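Local coordinates for protein chlorite dismutase (Nitrobacter winogradskyi, PDB 3QPI) that binds heme b and, as a chlorite dismutase, converts chlorite into chloride and molecular oxygen, at residues A[84-89]-A[153-158]. Residues are numbered along the deposited sequence; the frame is centred on the assembly and turned at random.
With HEM (protoporphyrin IX containing Fe), chain C.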
ATOM      1  N   ARG A  84       7.510   9.715  -8.261  1.00 29.54           N
ATOM      2  CA  ARG A  84       6.177   9.905  -7.707  1.00 30.23           C
ATOM      3  C   ARG A  84       5.912   8.684  -6.875  1.00 29.58           C
ATOM      4  O   ARG A  84       6.468   7.610  -7.141  1.00 26.70           O
ATOM      5  CB  ARG A  84       5.108  10.052  -8.816  1.00 27.71           C
ATOM      6  CG  ARG A  84       5.221  11.358  -9.663  1.00 30.22           C
ATOM      7  CD  ARG A  84       4.907  12.617  -8.847  1.00 28.50           C
ATOM      8  NE  ARG A  84       5.156  13.854  -9.597  1.00 33.38           N
ATOM      9  CZ  ARG A  84       6.336  14.484  -9.669  1.00 36.84           C
ATOM     10  NH1 ARG A  84       7.418  14.006  -9.042  1.00 33.14           N
ATOM     11  NH2 ARG A  84       6.438  15.612 -10.359  1.00 35.36           N
ATOM     12  N   ALA A  85       5.079   8.840  -5.859  1.00 24.84           N
ATOM     13  CA  ALA A  85       4.791   7.725  -4.982  1.00 25.93           C
ATOM     14  C   ALA A  85       3.421   7.883  -4.340  1.00 27.61           C
ATOM     15  O   ALA A  85       2.812   8.975  -4.377  1.00 25.54           O
ATOM     16  CB  ALA A  85       5.892   7.617  -3.910  1.00 23.08           C
ATOM     17  N   ALA A  86       2.939   6.784  -3.764  1.00 25.27           N
ATOM     18  CA  ALA A  86       1.693   6.783  -3.018  1.00 23.56           C
ATOM     19  C   ALA A  86       1.848   5.963  -1.746  1.00 24.64           C
ATOM     20  O   ALA A  86       2.498   4.915  -1.720  1.00 23.68           O
ATOM     21  CB  ALA A  86       0.539   6.220  -3.866  1.00 25.62           C
ATOM     22  N   LEU A  87       1.231   6.464  -0.693  1.00 23.28           N
ATOM     23  CA  LEU A  87       1.122   5.748   0.554  1.00 25.57           C
ATOM     24  C   LEU A  87      -0.374   5.564   0.820  1.00 27.48           C
ATOM     25  O   LEU A  87      -1.111   6.551   0.937  1.00 24.34           O
ATOM     26  CB  LEU A  87       1.786   6.555   1.670  1.00 25.56           C
ATOM     27  CG  LEU A  87       1.639   5.991   3.100  1.00 27.60           C
ATOM     28  CD1 LEU A  87       2.283   4.624   3.237  1.00 26.05           C
ATOM     29  CD2 LEU A  87       2.247   6.954   4.077  1.00 25.59           C
ATOM     30  N   ILE A  88      -0.827   4.312   0.888  1.00 24.17           N
ATOM     31  CA  ILE A  88      -2.237   4.023   1.139  1.00 24.52           C
ATOM     32  C   ILE A  88      -2.398   3.108   2.366  1.00 26.19           C
ATOM     33  O   ILE A  88      -2.240   1.881   2.273  1.00 22.58           O
ATOM     34  CB  ILE A  88      -2.917   3.416  -0.099  1.00 25.89           C
ATOM     35  CG1 ILE A  88      -2.766   4.350  -1.317  1.00 23.66           C
ATOM     36  CG2 ILE A  88      -4.413   3.140   0.170  1.00 24.81           C
ATOM     37  CD1 ILE A  88      -3.201   3.704  -2.631  1.00 23.50           C
ATOM     38  N   PRO A  89      -2.687   3.718   3.529  1.00 25.08           N
ATOM     39  CA  PRO A  89      -2.978   2.989   4.770  1.00 27.08           C
ATOM     40  C   PRO A  89      -4.349   2.346   4.678  1.00 28.21           C
ATOM     41  O   PRO A  89      -5.289   2.997   4.194  1.00 27.99           O
ATOM     42  CB  PRO A  89      -2.968   4.081   5.846  1.00 28.40           C
ATOM     43  CG  PRO A  89      -2.348   5.310   5.160  1.00 30.45           C
ATOM     44  CD  PRO A  89      -2.700   5.175   3.733  1.00 27.49           C
ATOM     45  N   THR A 153      -1.364   7.887 -14.099  1.00 30.64           N
ATOM     46  CA  THR A 153      -2.755   7.604 -14.465  1.00 33.41           C
ATOM     47  C   THR A 153      -2.999   6.103 -14.450  1.00 29.62           C
ATOM     48  O   THR A 153      -4.073   5.660 -14.030  1.00 28.99           O
ATOM     49  CB  THR A 153      -3.219   8.234 -15.822  1.00 30.39           C
ATOM     50  OG1 THR A 153      -2.551   7.616 -16.926  1.00 32.96           O
ATOM     51  CG2 THR A 153      -2.974   9.725 -15.832  1.00 29.76           C
ATOM     52  N   MET A 154      -2.013   5.333 -14.908  1.00 36.07           N
ATOM     53  CA  MET A 154      -2.048   3.883 -14.752  1.00 40.06           C
ATOM     54  C   MET A 154      -2.179   3.518 -13.276  1.00 39.47           C
ATOM     55  O   MET A 154      -2.935   2.623 -12.925  1.00 37.71           O
ATOM     56  CB  MET A 154      -0.765   3.243 -15.258  1.00 42.67           C
ATOM     57  CG  MET A 154      -0.576   3.262 -16.742  1.00 46.36           C
ATOM     58  SD  MET A 154       1.054   2.592 -17.141  1.00 54.91           S
ATOM     59  CE  MET A 154       1.114   1.180 -16.027  1.00 49.51           C
ATOM     60  N   PHE A 155      -1.423   4.192 -12.412  1.00 31.60           N
ATOM     61  CA  PHE A 155      -1.529   3.895 -10.988  1.00 29.71           C
ATOM     62  C   PHE A 155      -2.940   4.177 -10.455  1.00 29.19           C
ATOM     63  O   PHE A 155      -3.518   3.332  -9.769  1.00 29.97           O
ATOM     64  CB  PHE A 155      -0.470   4.622 -10.130  1.00 27.65           C
ATOM     65  CG  PHE A 155      -0.592   4.304  -8.658  1.00 29.06           C
ATOM     66  CD1 PHE A 155      -0.194   3.061  -8.172  1.00 26.75           C
ATOM     67  CD2 PHE A 155      -1.163   5.218  -7.776  1.00 23.95           C
ATOM     68  CE1 PHE A 155      -0.342   2.746  -6.841  1.00 24.89           C
ATOM     69  CE2 PHE A 155      -1.309   4.916  -6.462  1.00 24.20           C
ATOM     70  CZ  PHE A 155      -0.898   3.672  -5.975  1.00 23.19           C
ATOM     71  N   GLU A 156      -3.524   5.329 -10.763  1.00 26.27           N
ATOM     72  CA  GLU A 156      -4.847   5.587 -10.213  1.00 32.09           C
ATOM     73  C   GLU A 156      -5.869   4.604 -10.797  1.00 31.68           C
ATOM     74  O   GLU A 156      -6.874   4.301 -10.160  1.00 30.06           O
ATOM     75  CB  GLU A 156      -5.295   7.026 -10.447  1.00 31.94           C
ATOM     76  CG  GLU A 156      -4.347   8.065  -9.892  1.00 30.23           C
ATOM     77  CD  GLU A 156      -4.090   7.898  -8.411  1.00 32.57           C
ATOM     78  OE1 GLU A 156      -4.860   7.173  -7.742  1.00 29.59           O
ATOM     79  OE2 GLU A 156      -3.104   8.486  -7.905  1.00 32.01           O
ATOM     80  N   ASP A 157      -5.585   4.099 -11.992  1.00 39.30           N
ATOM     81  CA  ASP A 157      -6.442   3.116 -12.658  1.00 41.60           C
ATOM     82  C   ASP A 157      -6.387   1.760 -11.945  1.00 39.92           C
ATOM     83  O   ASP A 157      -7.415   1.149 -11.638  1.00 38.48           O
ATOM     84  CB  ASP A 157      -5.997   2.950 -14.116  1.00 42.85           C
ATOM     85  CG  ASP A 157      -6.863   1.979 -14.877  1.00 48.90           C
ATOM     86  OD1 ASP A 157      -8.098   2.198 -14.941  1.00 52.47           O
ATOM     87  OD2 ASP A 157      -6.316   0.984 -15.408  1.00 50.51           O
ATOM     88  N   LEU A 158      -5.174   1.290 -11.684  1.00 36.54           N
ATOM     89  CA  LEU A 158      -4.995   0.088 -10.874  1.00 36.21           C
ATOM     90  C   LEU A 158      -5.744   0.214  -9.541  1.00 31.03           C
ATOM     91  O   LEU A 158      -6.484  -0.671  -9.142  1.00 29.62           O
ATOM     92  CB  LEU A 158      -3.515  -0.156 -10.616  1.00 34.56           C
ATOM     93  CG  LEU A 158      -3.256  -1.197  -9.527  1.00 35.39           C
ATOM     94  CD1 LEU A 158      -3.886  -2.529  -9.924  1.00 34.08           C
ATOM     95  CD2 LEU A 158      -1.764  -1.324  -9.301  1.00 36.04           C
TER
HETATM   96  CHA HEM C1001      -1.056  -7.809  -0.761  1.00 18.80           C
HETATM   97  CHB HEM C1001       0.596  -7.737  -5.252  1.00 24.82           C
HETATM   98  CHC HEM C1001      -1.081  -3.204  -5.797  1.00 20.79           C
HETATM   99  CHD HEM C1001      -2.945  -3.440  -1.458  1.00 17.06           C
HETATM  100  C1A HEM C1001      -0.469  -8.114  -1.942  1.00  6.83           C
HETATM  101  C2A HEM C1001       0.198  -9.388  -2.156  1.00 12.52           C
HETATM  102  C3A HEM C1001       0.693  -9.406  -3.409  1.00  4.80           C
HETATM  103  C4A HEM C1001       0.320  -8.124  -4.002  1.00 19.25           C
HETATM  104  CMA HEM C1001       1.472 -10.594  -4.083  1.00 28.10           C
HETATM  105  CAA HEM C1001       0.225 -10.473  -1.067  1.00 17.10           C
HETATM  106  CBA HEM C1001       1.500 -10.497  -0.235  1.00 30.24           C
HETATM  107  CGA HEM C1001       1.409 -11.740   0.626  1.00 33.27           C
HETATM  108  O1A HEM C1001       1.245 -11.545   1.846  1.00 27.72           O
HETATM  109  O2A HEM C1001       1.468 -12.903   0.115  1.00 26.85           O
HETATM  110  C1B HEM C1001       0.275  -6.504  -5.707  1.00 20.73           C
HETATM  111  C2B HEM C1001       0.760  -6.020  -6.976  1.00 16.78           C
HETATM  112  C3B HEM C1001       0.338  -4.770  -7.101  1.00 21.82           C
HETATM  113  C4B HEM C1001      -0.458  -4.425  -5.939  1.00 11.90           C
HETATM  114  CMB HEM C1001       1.658  -6.758  -8.001  1.00 20.67           C
HETATM  115  CAB HEM C1001       0.643  -3.896  -8.339  1.00 28.91           C
HETATM  116  CBB HEM C1001       1.152  -2.674  -8.167  1.00 26.00           C
HETATM  117  C1C HEM C1001      -1.762  -2.854  -4.696  1.00  7.42           C
HETATM  118  C2C HEM C1001      -2.435  -1.586  -4.414  1.00 15.42           C
HETATM  119  C3C HEM C1001      -2.914  -1.676  -3.174  1.00 11.41           C
HETATM  120  C4C HEM C1001      -2.590  -3.002  -2.683  1.00 18.72           C
HETATM  121  CMC HEM C1001      -2.473  -0.371  -5.371  1.00 11.66           C
HETATM  122  CAC HEM C1001      -3.732  -0.672  -2.343  1.00 26.62           C
HETATM  123  CBC HEM C1001      -4.496   0.234  -2.969  1.00 30.78           C
HETATM  124  C1D HEM C1001      -2.592  -4.577  -0.849  1.00 17.59           C
HETATM  125  C2D HEM C1001      -2.991  -4.913   0.496  1.00  9.98           C
HETATM  126  C3D HEM C1001      -2.376  -6.291   0.694  1.00 16.64           C
HETATM  127  C4D HEM C1001      -1.717  -6.624  -0.547  1.00  6.11           C
HETATM  128  CMD HEM C1001      -3.826  -4.109   1.547  1.00 22.39           C
HETATM  129  CAD HEM C1001      -2.462  -7.179   1.943  1.00 17.08           C
HETATM  130  CBD HEM C1001      -3.656  -8.118   1.712  1.00 22.89           C
HETATM  131  CGD HEM C1001      -3.918  -8.908   2.975  1.00 28.50           C
HETATM  132  O1D HEM C1001      -2.964  -9.546   3.476  1.00 27.19           O
HETATM  133  O2D HEM C1001      -5.075  -8.901   3.480  1.00 28.47           O
HETATM  134  NA  HEM C1001      -0.376  -7.312  -3.094  1.00 10.34           N
HETATM  135  NB  HEM C1001      -0.476  -5.516  -5.072  1.00 16.16           N
HETATM  136  NC  HEM C1001      -1.883  -3.696  -3.626  1.00 18.53           N
HETATM  137  ND  HEM C1001      -1.853  -5.612  -1.449  1.00 13.16           N
HETATM  138 FE   HEM C1001      -1.366  -5.510  -3.288  1.00 23.80          FE
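Ala-86 and Phe-155 mark the closest backbone approach between strand segment 84-89 and helix segment 153-158, their CA atoms 9.1 Å apart. No hydrogen bond crosses that gap; the Phe-155 side chain reaches across it. Its CG lies anti to the backbone N (chi1 -180°), which extends the ring across to the strand. The far end of the ring does the touching: CE2 sits 3.4 Å from Ala-86 CB, a tight contact, while CZ lies 4.1 Å from Ile-88 CD1. Ile-88 comes to meet the ring from the opposite direction, and both methyls approach it obliquely. The same Ile-88 CD1 also reaches the heme vinyl carbon CBC at 3.7 Å, and Phe-155 CE1 is 4.1 Å from the heme methyl CMC, so protein and cofactor share one apolar patch. One turn on, Leu-158 sets CD2 3.4 Å from the other vinyl, at CBB. Tyr-147 stacks on the Phe-155 ring, and Glu-156, whose OE2 lies at the ring edge in its plane, is salt-bridged to Arg-178. With an alanine in place of Phe-155, a gap would probably open between helix and sheet, leaving Ala-86 CB, Ile-88 CD1 and the heme methyl without their aromatic neighbour. Helix 152-163 thus packs on the antiparallel sheet of the ferredoxin-like, dimeric alpha-beta barrel fold of chlorite dismutases, and helix and strand together line the vinyl side of the heme pocket.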